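Local atomic coordinates of small ribosomal subunit protein bS6 (Aquifex aeolicus, PDB entry 2J5A), a protein that probably binds 16S ribosomal RNA together with protein bS18, as a structural constituent of the small ribosomal subunit. Residues R8-L20 / L86-I100. Numbering follows the deposited sequence.
Sequences RYYETVFAVKPTL and LKIDEDVIRWLNIQI. Unlike the reference sequence in segment 86-100: Ile-98 (reference Phe). With NA (sodium ion), chain B.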
loop_
_atom_site.group_PDB
_atom_site.type_symbol
_atom_site.label_atom_id
_atom_site.label_comp_id
_atom_site.label_asym_id
_atom_site.label_seq_id
_atom_site.Cartn_x
_atom_site.Cartn_y
_atom_site.Cartn_z
ATOM N N ARG A 8 5.380 -12.981 8.955
ATOM C CA ARG A 8 3.987 -12.805 8.516
ATOM C C ARG A 8 3.909 -12.126 7.160
ATOM O O ARG A 8 4.819 -11.382 6.779
ATOM C CB ARG A 8 3.197 -11.987 9.534
ATOM C CG ARG A 8 2.219 -12.789 10.391
ATOM C CD ARG A 8 2.718 -13.042 11.804
ATOM N NE ARG A 8 1.600 -13.180 12.747
ATOM C CZ ARG A 8 1.665 -13.776 13.944
ATOM N NH1 ARG A 8 2.797 -14.328 14.387
ATOM N NH2 ARG A 8 0.569 -13.835 14.704
ATOM N N TYR A 9 2.801 -12.386 6.462
ATOM C CA TYR A 9 2.563 -11.871 5.132
ATOM C C TYR A 9 1.395 -10.867 5.145
ATOM O O TYR A 9 0.367 -11.068 5.813
ATOM C CB TYR A 9 2.321 -13.010 4.132
ATOM C CG TYR A 9 3.477 -13.978 4.080
ATOM C CD1 TYR A 9 3.630 -14.956 5.055
ATOM C CD2 TYR A 9 4.429 -13.902 3.082
ATOM C CE1 TYR A 9 4.699 -15.839 5.035
ATOM C CE2 TYR A 9 5.501 -14.780 3.048
ATOM C CZ TYR A 9 5.628 -15.749 4.031
ATOM O OH TYR A 9 6.692 -16.631 4.016
ATOM N N TYR A 10 1.585 -9.770 4.412
ATOM C CA TYR A 10 0.627 -8.673 4.416
ATOM C C TYR A 10 0.421 -8.153 3.015
ATOM O O TYR A 10 1.283 -8.298 2.133
ATOM C CB TYR A 10 1.099 -7.537 5.324
ATOM C CG TYR A 10 1.355 -7.925 6.781
ATOM C CD1 TYR A 10 0.322 -7.929 7.710
ATOM C CD2 TYR A 10 2.635 -8.271 7.227
ATOM C CE1 TYR A 10 0.547 -8.280 9.043
ATOM C CE2 TYR A 10 2.866 -8.604 8.560
ATOM C CZ TYR A 10 1.813 -8.619 9.456
ATOM O OH TYR A 10 2.019 -8.952 10.787
ATOM N N GLU A 11 -0.739 -7.552 2.819
ATOM C CA GLU A 11 -1.076 -6.886 1.586
ATOM C C GLU A 11 -1.584 -5.503 1.943
ATOM O O GLU A 11 -2.375 -5.373 2.881
ATOM C CB GLU A 11 -2.147 -7.653 0.837
ATOM C CG GLU A 11 -2.514 -7.030 -0.479
ATOM C CD GLU A 11 -3.395 -7.927 -1.292
ATOM O OE1 GLU A 11 -2.911 -8.992 -1.729
ATOM O OE2 GLU A 11 -4.578 -7.566 -1.503
ATOM N N THR A 12 -1.093 -4.488 1.214
ATOM C CA THR A 12 -1.490 -3.088 1.393
ATOM C C THR A 12 -2.032 -2.570 0.064
ATOM O O THR A 12 -1.460 -2.815 -0.981
ATOM C CB THR A 12 -0.290 -2.210 1.819
ATOM O OG1 THR A 12 0.217 -2.668 3.074
ATOM C CG2 THR A 12 -0.661 -0.767 1.933
ATOM N N VAL A 13 -3.148 -1.875 0.128
ATOM C CA VAL A 13 -3.749 -1.216 -1.009
ATOM C C VAL A 13 -4.008 0.211 -0.556
ATOM O O VAL A 13 -4.557 0.424 0.520
ATOM C CB VAL A 13 -5.107 -1.865 -1.422
ATOM C CG1 VAL A 13 -5.730 -1.135 -2.594
ATOM C CG2 VAL A 13 -4.960 -3.334 -1.729
ATOM N N PHE A 14 -3.608 1.185 -1.375
ATOM C CA PHE A 14 -3.851 2.585 -1.073
ATOM C C PHE A 14 -4.188 3.370 -2.345
ATOM O O PHE A 14 -3.845 2.952 -3.469
ATOM C CB PHE A 14 -2.668 3.198 -0.319
ATOM C CG PHE A 14 -1.387 3.203 -1.099
ATOM C CD1 PHE A 14 -0.621 2.065 -1.206
ATOM C CD2 PHE A 14 -0.961 4.365 -1.765
ATOM C CE1 PHE A 14 0.554 2.076 -1.925
ATOM C CE2 PHE A 14 0.212 4.371 -2.494
ATOM C CZ PHE A 14 0.967 3.240 -2.571
ATOM N N ALA A 15 -4.884 4.494 -2.135
ATOM C CA ALA A 15 -5.416 5.335 -3.203
ATOM C C ALA A 15 -4.817 6.722 -3.085
ATOM O O ALA A 15 -4.893 7.343 -2.027
ATOM C CB ALA A 15 -6.935 5.424 -3.115
ATOM N N VAL A 16 -4.208 7.190 -4.173
ATOM C CA VAL A 16 -3.524 8.495 -4.221
ATOM C C VAL A 16 -4.438 9.534 -4.879
ATOM O O VAL A 16 -5.123 9.222 -5.855
ATOM C CB VAL A 16 -2.221 8.378 -5.016
ATOM C CG1 VAL A 16 -1.578 9.730 -5.211
ATOM C CG2 VAL A 16 -1.284 7.396 -4.337
ATOM N N LYS A 17 -4.448 10.765 -4.357
ATOM C CA LYS A 17 -5.390 11.770 -4.870
ATOM C C LYS A 17 -5.076 12.056 -6.345
ATOM O O LYS A 17 -3.912 11.962 -6.763
ATOM C CB LYS A 17 -5.482 13.048 -3.999
ATOM C CG LYS A 17 -4.220 13.862 -3.859
ATOM C CD LYS A 17 -4.473 15.231 -3.163
ATOM C CE LYS A 17 -5.054 15.112 -1.744
ATOM N NZ LYS A 17 -4.428 16.098 -0.751
ATOM N N PRO A 18 -6.123 12.291 -7.153
ATOM C CA PRO A 18 -5.961 12.340 -8.616
ATOM C C PRO A 18 -5.310 13.606 -9.200
ATOM O O PRO A 18 -5.166 13.676 -10.401
ATOM C CB PRO A 18 -7.403 12.196 -9.136
ATOM C CG PRO A 18 -8.251 12.751 -8.057
ATOM C CD PRO A 18 -7.523 12.491 -6.748
ATOM N N THR A 19 -4.932 14.571 -8.367
ATOM C CA THR A 19 -4.317 15.830 -8.809
ATOM C C THR A 19 -2.785 15.770 -8.874
ATOM O O THR A 19 -2.148 16.746 -9.276
ATOM C CB THR A 19 -4.671 16.977 -7.846
ATOM O OG1 THR A 19 -4.067 16.728 -6.562
ATOM C CG2 THR A 19 -6.185 17.123 -7.686
ATOM N N LEU A 20 -2.191 14.658 -8.435
ATOM C CA LEU A 20 -0.768 14.426 -8.623
ATOM C C LEU A 20 -0.539 13.973 -10.059
ATOM O O LEU A 20 -1.372 13.293 -10.626
ATOM C CB LEU A 20 -0.247 13.328 -7.668
ATOM C CG LEU A 20 0.165 13.683 -6.231
ATOM C CD1 LEU A 20 -0.901 14.451 -5.487
ATOM C CD2 LEU A 20 0.507 12.414 -5.481
ATOM N N LEU A 86 0.428 6.242 6.004
ATOM C CA LEU A 86 -0.491 6.496 4.899
ATOM C C LEU A 86 -1.630 7.410 5.349
ATOM O O LEU A 86 -2.108 8.226 4.566
ATOM C CB LEU A 86 -1.013 5.197 4.282
ATOM C CG LEU A 86 -0.003 4.166 3.711
ATOM C CD1 LEU A 86 -0.743 2.897 3.371
ATOM C CD2 LEU A 86 0.764 4.668 2.502
ATOM N N LYS A 87 -2.063 7.261 6.601
ATOM C CA LYS A 87 -3.015 8.178 7.230
ATOM C C LYS A 87 -2.528 9.646 7.137
ATOM O O LYS A 87 -3.204 10.489 6.536
ATOM C CB LYS A 87 -3.265 7.798 8.696
ATOM C CG LYS A 87 -4.467 8.497 9.332
ATOM C CD LYS A 87 -4.607 8.325 10.872
ATOM C CE LYS A 87 -4.183 6.952 11.429
ATOM N NZ LYS A 87 -5.009 6.485 12.584
ATOM N N ILE A 88 -1.354 9.940 7.678
ATOM C CA ILE A 88 -0.905 11.325 7.740
ATOM C C ILE A 88 -0.470 11.898 6.379
ATOM O O ILE A 88 -0.548 13.115 6.187
ATOM C CB ILE A 88 0.186 11.555 8.838
ATOM C CG1 ILE A 88 1.525 10.922 8.448
ATOM C CG2 ILE A 88 -0.312 10.993 10.164
ATOM C CD1 ILE A 88 2.649 11.226 9.400
ATOM N N ASP A 89 -0.034 11.045 5.442
ATOM C CA ASP A 89 0.273 11.495 4.083
ATOM C C ASP A 89 -0.974 12.070 3.474
ATOM O O ASP A 89 -1.962 11.353 3.264
ATOM C CB ASP A 89 0.777 10.356 3.199
ATOM C CG ASP A 89 1.411 10.855 1.909
ATOM O OD1 ASP A 89 0.925 11.822 1.305
ATOM O OD2 ASP A 89 2.419 10.286 1.486
ATOM N N GLU A 90 -0.938 13.363 3.183
ATOM C CA GLU A 90 -2.119 14.071 2.677
ATOM C C GLU A 90 -2.494 13.679 1.251
ATOM O O GLU A 90 -3.649 13.834 0.832
ATOM C CB GLU A 90 -1.911 15.593 2.769
ATOM C CG GLU A 90 -2.463 16.197 4.066
ATOM C CD GLU A 90 -2.118 17.665 4.217
ATOM O OE1 GLU A 90 -2.364 18.431 3.251
ATOM O OE2 GLU A 90 -1.589 18.040 5.291
ATOM N N ASP A 91 -1.501 13.192 0.515
ATOM C CA ASP A 91 -1.689 12.735 -0.851
ATOM C C ASP A 91 -2.398 11.374 -0.940
ATOM O O ASP A 91 -2.946 11.047 -1.974
ATOM C CB ASP A 91 -0.341 12.624 -1.555
ATOM C CG ASP A 91 0.417 13.947 -1.624
ATOM O OD1 ASP A 91 -0.223 15.037 -1.690
ATOM O OD2 ASP A 91 1.678 13.871 -1.652
ATOM N N VAL A 92 -2.378 10.585 0.135
ATOM C CA VAL A 92 -2.969 9.252 0.147
ATOM C C VAL A 92 -4.320 9.323 0.798
ATOM O O VAL A 92 -4.423 9.600 1.984
ATOM C CB VAL A 92 -2.057 8.262 0.884
ATOM C CG1 VAL A 92 -2.775 6.906 1.138
ATOM C CG2 VAL A 92 -0.747 8.102 0.117
ATOM N N ILE A 93 -5.375 9.097 0.034
ATOM C CA ILE A 93 -6.706 9.431 0.514
ATOM C C ILE A 93 -7.446 8.190 0.945
ATOM O O ILE A 93 -8.573 8.256 1.410
ATOM C CB ILE A 93 -7.520 10.286 -0.539
ATOM C CG1 ILE A 93 -7.721 9.535 -1.875
ATOM C CG2 ILE A 93 -6.814 11.633 -0.772
ATOM C CD1 ILE A 93 -8.602 10.292 -2.897
ATOM N N ARG A 94 -6.801 7.048 0.778
ATOM C CA ARG A 94 -7.361 5.788 1.187
ATOM C C ARG A 94 -6.242 4.746 1.344
ATOM O O ARG A 94 -5.315 4.686 0.539
ATOM C CB ARG A 94 -8.407 5.334 0.174
ATOM C CG ARG A 94 -9.356 4.374 0.787
ATOM C CD ARG A 94 -10.318 3.830 -0.197
ATOM N NE ARG A 94 -11.095 2.782 0.435
ATOM C CZ ARG A 94 -11.796 1.859 -0.220
ATOM N NH1 ARG A 94 -11.834 1.835 -1.546
ATOM N NH2 ARG A 94 -12.463 0.949 0.465
ATOM N N TRP A 95 -6.323 3.959 2.412
ATOM C CA TRP A 95 -5.298 2.969 2.734
ATOM C C TRP A 95 -5.967 1.758 3.386
ATOM O O TRP A 95 -6.935 1.907 4.125
ATOM C CB TRP A 95 -4.179 3.584 3.605
ATOM C CG TRP A 95 -4.646 4.192 4.868
ATOM C CD1 TRP A 95 -4.588 3.635 6.104
ATOM C CD2 TRP A 95 -5.286 5.469 5.029
ATOM N NE1 TRP A 95 -5.141 4.483 7.032
ATOM C CE2 TRP A 95 -5.578 5.615 6.396
ATOM C CE3 TRP A 95 -5.627 6.503 4.152
ATOM C CZ2 TRP A 95 -6.211 6.736 6.907
ATOM C CZ3 TRP A 95 -6.255 7.648 4.668
ATOM C CH2 TRP A 95 -6.535 7.752 6.030
ATOM N N LEU A 96 -5.494 0.565 3.051
ATOM C CA LEU A 96 -6.070 -0.679 3.553
ATOM C C LEU A 96 -4.951 -1.703 3.744
ATOM O O LEU A 96 -4.166 -1.954 2.833
ATOM C CB LEU A 96 -7.074 -1.258 2.575
ATOM C CG LEU A 96 -8.149 -0.339 1.994
ATOM C CD1 LEU A 96 -8.711 -0.992 0.752
ATOM C CD2 LEU A 96 -9.260 -0.024 3.018
ATOM N N ASN A 97 -4.893 -2.287 4.931
ATOM C CA ASN A 97 -3.908 -3.293 5.250
ATOM C C ASN A 97 -4.570 -4.602 5.660
ATOM O O ASN A 97 -5.499 -4.646 6.475
ATOM C CB ASN A 97 -2.964 -2.748 6.307
ATOM C CG ASN A 97 -2.221 -1.510 5.814
ATOM O OD1 ASN A 97 -1.208 -1.609 5.101
ATOM N ND2 ASN A 97 -2.674 -0.339 6.255
ATOM N N ILE A 98 -4.090 -5.666 5.042
ATOM C CA ILE A 98 -4.703 -6.979 5.090
ATOM C C ILE A 98 -3.551 -7.912 5.462
ATOM O O ILE A 98 -2.495 -7.824 4.861
ATOM C CB ILE A 98 -5.201 -7.339 3.655
ATOM C CG1 ILE A 98 -6.354 -6.416 3.219
ATOM C CG2 ILE A 98 -5.594 -8.762 3.564
ATOM C CD1 ILE A 98 -6.091 -5.608 1.921
ATOM N N GLN A 99 -3.741 -8.786 6.453
ATOM C CA GLN A 99 -2.832 -9.910 6.643
ATOM C C GLN A 99 -3.325 -10.990 5.711
ATOM O O GLN A 99 -4.521 -11.192 5.595
ATOM C CB GLN A 99 -2.792 -10.395 8.093
ATOM C CG GLN A 99 -1.580 -11.319 8.363
ATOM C CD GLN A 99 -1.537 -11.927 9.770
ATOM O OE1 GLN A 99 -2.216 -11.435 10.678
ATOM N NE2 GLN A 99 -0.755 -12.991 9.951
ATOM N N ILE A 100 -2.409 -11.632 4.994
ATOM C CA ILE A 100 -2.760 -12.693 4.051
ATOM C C ILE A 100 -1.986 -13.971 4.393
ATOM O O ILE A 100 -1.048 -13.958 5.209
ATOM C CB ILE A 100 -2.471 -12.301 2.569
ATOM C CG1 ILE A 100 -0.999 -11.918 2.358
ATOM C CG2 ILE A 100 -3.390 -11.152 2.118
ATOM C CD1 ILE A 100 -0.591 -11.847 0.926
HETATM NA NA NA B . -3.508 10.047 4.063
HETATM O O HOH W 1 0.781 -14.081 7.359
HETATM O O HOH W 2 -5.061 11.426 4.525
#
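Glu-11, Val-13 and Ala-15 of strand 8-16 form hydrogen-bonded antiparallel pairs with Ile-98, Leu-96 and Arg-94 of edge strand 92-100. A classic beta bulge interrupts the pairing where Ile-93 and Arg-94 both face Ala-15. Ala-15 O takes a 2.7 Å bond from Ile-93 N and only a weak one from Arg-94 N. Beyond the bulge, Val-16 pairs with Val-92 and Lys-17 N bonds Asp-91 O.

On the helix-covered face, Thr-12 and Asn-97 lie side by side. Thr-12 OG1 gives its proton to Asn-97 OD1 at 2.7 Å, tilted 18° from the amide carbonyl plane. Thr-12 OG1 stands anti to the carbonyl carbon (chi1 -62°), which brings it alongside that amide. Leu-86 CD2 covers one face of the Phe-14 ring, and Phe-14 CB meets Val-92 CG1 at 4.0 Å. Phe-29 and Val-32 of helix 22-38 also pack on Phe-14. On the other face, Ala-15 CB touches Arg-94 CB at 3.6 Å.

The Lys-17 chain bends near its tip and crosses Ile-93 at about a right angle, with CB 3.8 Å from Ile-93 CG2. Lys-17 NZ reaches Glu-90 O at 2.9 Å, from above the carbonyl plane. Shortening Lys-17 to an alanine would probably leave Glu-90 O without this donor and take the outer part of the chain away from Ile-93 CG2. Leu-20 packs its methyls against Asp-91, whose OD2 forms a salt bridge with Lys-28.

An Asx turn joins the helix to the edge strand, with Asp-91 N bonded to Asp-89 OD1. Around it, the backbone oxygens of Leu-86, Lys-87, Asp-89 and Val-92 and a water bind a sodium ion. The paired strands are the first and last of the four-stranded antiparallel sheet, order 2-3-1-4, backed by two helices in the ferredoxin-like fold of bS6.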